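Local coordinates for protein 3-hydroxyadipyl-CoA dehydrogenase (Escherichia coli, PDB 3MOG) that catalyses the NAD-dependent oxidation of (3S)-3-hydroxyadipyl-CoA to 3-oxoadipyl-CoA in the breakdown of phenylacetate, working as a homotrimer, at residues 209-213 with 214-218; 231-234 with 235-239. All blocks are in the same frame, centred on the assembly; numbering follows the deposited sequence.

In the fold
Both contacts are local, one at the start of helix 213-223 and the other at the end of helix 230-237, two helices that follow each other within a 3-hydroxyacyl-CoA dehydrogenase C-terminal domain. Their centres lie about 14 Å apart, yet they touch. The carboxylate of Asp217 in contact 1 reaches the amino end of the second helix: Asp217 OD1 lies 2.9 Å from Leu231 N, a probable hydrogen bond, and OD2 probably bonds to Glu232 N. Beside this polar joint, Leu231 CD1 packs 3.8 Å from Ile216 CD1. Bound glycerol, probably from the crystallisation liquor, lies about 3 Å from the side chain of Glu232 and about 5 Å from that of Asp217.

Contact 1 of 2, residues 209-213 with 214-218; sequences QVAAP and EVIDA
The methyls of Ala211 and Ala212 meet Val215 and Ile216 in a local, helix-starting contact, where the link after helix 196-207 runs into helix 213-223. The methyl groups give the apolar evidence: Ala211 CB meets Val215 CG1 at 3.8 Å and Ile216 CG1 at 4.1 Å. With Val215 CG1 anti to the backbone N (chi1 174°), its other methyl, CG2, lies on the side of Ala212 CB. Ala212 is the N-cap residue and works through its backbone: its O accepts Ile216 N at 3.2 Å, nearly along the C=O axis, and Val215 N at 3.0 Å, the latter donor standing well above the carbonyl plane, its N-H...O angle a bent 132°. Pro213, lacking an N-H, opens the first turn without a donor to place, and its own O takes Asp217 N at 2.9 Å. Glu214 is bent at chi2 (93°), which swings its carboxylate back alongside the proline ring; OE2 comes 3.4 Å from Pro213 CG while OE1 sits 3.5 Å from Ala212 CB. Asp217 CB rests near Pro213 O, but its carboxylate turns elsewhere, to Tyr283 OH and the first amides of helix 230-237.

Contact 2 of 2, residues 231-234 with 235-239; sequences LELT and DLIGQ
Thr234 and Gln239 join the last turn of helix 230-237 to the start of helix 239-252, with Gln239 NE2 giving a hydrogen bond to Thr234 OG1 at 2.9 Å. The bond is bent at the hydrogen, and OG1 lies 25° out of the amide plane. Two torsions bring the groups together. Thr234 OG1 stands between the backbone N and the carbonyl carbon (chi1 64°), facing back along the helix, and Gln239 bends at chi2 to bring its amide across the threonine. OG1 in turn donates to Leu231 O at 2.6 Å, in the carbonyl plane and on a lone pair; Leu231 O also accepts Asp235 N. The hydroxyl thus accepts from Gln239 and donates to Leu231, so two bonds hold it. Gln239 NE2 also donates to Asp235 OD1 at 2.8 Å, nearly within its own amide plane, so two acceptors fix the rotation of the amide. Gln265 meets its OE1, and Tyr199 and Trp203 of helix 196-207 cover the threonine.

Leu233 carries the apolar side of the contact. Its CG meets Ile237 CD1 at 3.8 Å, one turn on, and the two side chains cross at a slant. Ile237 CG1 also lies over Leu233 O, at 3.3 Å, while that carbonyl accepts Ile237 N at 2.8 Å.

Asp235 OD2 is hydrogen-bonded to Trp285 NE1 and Tyr283 N, OD1 also takes Val282 N, and Glu232 forms a salt bridge with Arg289. Gly238 N still bonds to Thr234 O at 2.8 Å, but its positive phi (109°) breaks the helix, and a side chain there would jam against the preceding carbonyl O. Gly238 is also the N-cap of what follows: a tight glycine turn between consecutive helices in the first of the chain's two helical 3-hydroxyacyl-CoA dehydrogenase C-terminal domains.

Contact 1 of 2, residues 209-213 with 214-218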
loop_
_atom_site.group_PDB
_atom_site.type_symbol
_atom_site.label_atom_id
_atom_site.label_comp_id
_atom_site.label_asym_id
_atom_site.label_seq_id
_atom_site.Cartn_x
_atom_site.Cartn_y
_atom_site.Cartn_z
ATOM N N GLN C 209 10.255 2.014 21.818
ATOM C CA GLN C 209 10.914 2.352 23.110
ATOM C C GLN C 209 12.412 2.003 23.119
ATOM O O GLN C 209 12.955 1.469 24.101
ATOM C CB GLN C 209 10.168 1.733 24.314
ATOM C CG GLN C 209 8.736 2.277 24.533
ATOM C CD GLN C 209 7.929 1.455 25.539
ATOM O OE1 GLN C 209 6.808 1.036 25.255
ATOM N NE2 GLN C 209 8.500 1.221 26.714
ATOM N N VAL C 210 13.059 2.301 21.994
ATOM C CA VAL C 210 14.481 2.077 21.798
ATOM C C VAL C 210 15.241 2.950 22.768
ATOM O O VAL C 210 16.211 2.512 23.368
ATOM C CB VAL C 210 14.885 2.447 20.349
ATOM C CG1 VAL C 210 16.384 2.379 20.146
ATOM C CG2 VAL C 210 14.193 1.522 19.385
ATOM N N ALA C 211 14.761 4.184 22.912
ATOM C CA ALA C 211 15.371 5.207 23.746
ATOM C C ALA C 211 14.321 6.262 24.024
ATOM O O ALA C 211 13.329 6.353 23.303
ATOM C CB ALA C 211 16.548 5.845 23.025
ATOM N N ALA C 212 14.559 7.056 25.069
ATOM C CA ALA C 212 13.803 8.281 25.359
ATOM C C ALA C 212 13.941 9.279 24.197
ATOM O O ALA C 212 14.949 9.252 23.477
ATOM C CB ALA C 212 14.308 8.917 26.697
ATOM N N PRO C 213 12.938 10.163 24.007
ATOM C CA PRO C 213 13.026 11.117 22.890
ATOM C C PRO C 213 14.256 12.021 22.948
ATOM O O PRO C 213 14.836 12.349 21.900
ATOM C CB PRO C 213 11.747 11.951 23.010
ATOM C CG PRO C 213 11.045 11.492 24.260
ATOM C CD PRO C 213 11.597 10.155 24.630
ATOM N N GLU C 214 14.641 12.403 24.165
ATOM C CA GLU C 214 15.832 13.222 24.435
ATOM C C GLU C 214 17.105 12.525 23.990
ATOM O O GLU C 214 18.058 13.171 23.594
ATOM C CB GLU C 214 15.978 13.535 25.946
ATOM C CG GLU C 214 14.703 13.876 26.684
ATOM C CD GLU C 214 14.057 12.657 27.329
ATOM O OE1 GLU C 214 14.704 12.014 28.189
ATOM O OE2 GLU C 214 12.897 12.346 26.981
ATOM N N VAL C 215 17.125 11.201 24.090
ATOM C CA VAL C 215 18.305 10.424 23.723
ATOM C C VAL C 215 18.412 10.328 22.183
ATOM O O VAL C 215 19.499 10.512 21.618
ATOM C CB VAL C 215 18.307 9.045 24.441
ATOM C CG1 VAL C 215 19.440 8.159 23.955
ATOM C CG2 VAL C 215 18.427 9.240 25.957
ATOM N N ILE C 216 17.278 10.078 21.520
ATOM C CA ILE C 216 17.207 10.085 20.058
ATOM C C ILE C 216 17.654 11.436 19.507
ATOM O O ILE C 216 18.499 11.487 18.609
ATOM C CB ILE C 216 15.778 9.790 19.553
ATOM C CG1 ILE C 216 15.259 8.477 20.152
ATOM C CG2 ILE C 216 15.747 9.801 18.024
ATOM C CD1 ILE C 216 13.784 8.131 19.820
ATOM N N ASP C 217 17.116 12.527 20.066
ATOM C CA ASP C 217 17.519 13.881 19.656
ATOM C C ASP C 217 19.005 14.200 19.896
ATOM O O ASP C 217 19.629 14.937 19.120
ATOM C CB ASP C 217 16.657 14.946 20.340
ATOM C CG ASP C 217 15.248 15.034 19.761
ATOM O OD1 ASP C 217 14.964 14.431 18.704
ATOM O OD2 ASP C 217 14.411 15.708 20.379
ATOM N N ALA C 218 19.569 13.632 20.958
ATOM C CA ALA C 218 20.962 13.913 21.316
ATOM C C ALA C 218 21.927 13.187 20.392
ATOM O O ALA C 218 22.956 13.734 20.022
ATOM C CB ALA C 218 21.231 13.544 22.771
#

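Contact 2 of 2, residues 231-234 with 235-239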
loop_
_atom_site.group_PDB
_atom_site.type_symbol
_atom_site.label_atom_id
_atom_site.label_comp_id
_atom_site.label_asym_id
_atom_site.label_seq_id
_atom_site.Cartn_x
_atom_site.Cartn_y
_atom_site.Cartn_z
ATOM N N LEU C 231 12.807 15.002 16.884
ATOM C CA LEU C 231 11.561 15.040 17.667
ATOM C C LEU C 231 11.309 16.440 18.235
ATOM O O LEU C 231 10.225 16.996 18.085
ATOM C CB LEU C 231 11.554 13.945 18.734
ATOM C CG LEU C 231 11.669 12.515 18.173
ATOM C CD1 LEU C 231 12.143 11.545 19.227
ATOM C CD2 LEU C 231 10.346 12.033 17.588
ATOM N N GLU C 232 12.341 17.038 18.819
ATOM C CA GLU C 232 12.287 18.448 19.199
ATOM C C GLU C 232 11.921 19.373 18.020
ATOM O O GLU C 232 11.101 20.277 18.182
ATOM C CB GLU C 232 13.604 18.882 19.832
ATOM C CG GLU C 232 13.561 20.292 20.391
ATOM C CD GLU C 232 14.825 20.691 21.119
ATOM O OE1 GLU C 232 15.656 19.802 21.424
ATOM O OE2 GLU C 232 14.978 21.904 21.388
ATOM N N LEU C 233 12.520 19.144 16.850
ATOM C CA LEU C 233 12.184 19.900 15.636
ATOM C C LEU C 233 10.719 19.725 15.228
ATOM O O LEU C 233 10.088 20.685 14.807
ATOM C CB LEU C 233 13.113 19.538 14.467
ATOM C CG LEU C 233 13.049 20.360 13.171
ATOM C CD1 LEU C 233 13.553 21.773 13.392
ATOM C CD2 LEU C 233 13.839 19.696 12.059
ATOM N N THR C 234 10.159 18.528 15.378
ATOM C CA THR C 234 8.711 18.383 15.139
ATOM C C THR C 234 7.858 19.176 16.147
ATOM O O THR C 234 6.812 19.720 15.773
ATOM C CB THR C 234 8.224 16.916 15.094
ATOM O OG1 THR C 234 8.404 16.283 16.368
ATOM C CG2 THR C 234 8.954 16.131 14.030
ATOM N N ASP C 235 8.306 19.240 17.407
ATOM C CA ASP C 235 7.651 20.072 18.437
ATOM C C ASP C 235 7.729 21.560 18.093
ATOM O O ASP C 235 6.791 22.311 18.337
ATOM C CB ASP C 235 8.245 19.821 19.833
ATOM C CG ASP C 235 7.434 18.821 20.666
ATOM O OD1 ASP C 235 6.568 18.120 20.101
ATOM O OD2 ASP C 235 7.668 18.734 21.899
ATOM N N LEU C 236 8.835 21.972 17.485
ATOM C CA LEU C 236 9.023 23.367 17.099
ATOM C C LEU C 236 8.418 23.744 15.755
ATOM O O LEU C 236 8.142 24.913 15.517
ATOM C CB LEU C 236 10.506 23.718 17.121
ATOM C CG LEU C 236 10.919 24.606 18.291
ATOM C CD1 LEU C 236 12.242 24.153 18.868
ATOM C CD2 LEU C 236 10.976 26.077 17.854
ATOM N N ILE C 237 8.249 22.773 14.861
ATOM C CA ILE C 237 7.554 23.021 13.600
ATOM C C ILE C 237 6.053 23.007 13.893
ATOM O O ILE C 237 5.287 23.794 13.330
ATOM C CB ILE C 237 7.950 21.997 12.493
ATOM C CG1 ILE C 237 9.375 22.263 11.998
ATOM C CG2 ILE C 237 7.007 22.079 11.273
ATOM C CD1 ILE C 237 9.931 21.168 11.091
ATOM N N GLY C 238 5.652 22.134 14.808
ATOM C CA GLY C 238 4.244 21.962 15.126
ATOM C C GLY C 238 3.805 20.631 14.579
ATOM O O GLY C 238 3.856 20.410 13.364
ATOM N N GLN C 239 3.395 19.739 15.479
ATOM C CA GLN C 239 3.027 18.376 15.118
ATOM C C GLN C 239 1.991 18.319 14.012
ATOM O O GLN C 239 2.106 17.490 13.123
ATOM C CB GLN C 239 2.539 17.579 16.334
ATOM C CG GLN C 239 3.576 17.439 17.442
ATOM C CD GLN C 239 4.759 16.598 17.027
ATOM O OE1 GLN C 239 4.670 15.792 16.103
ATOM N NE2 GLN C 239 5.884 16.783 17.710
#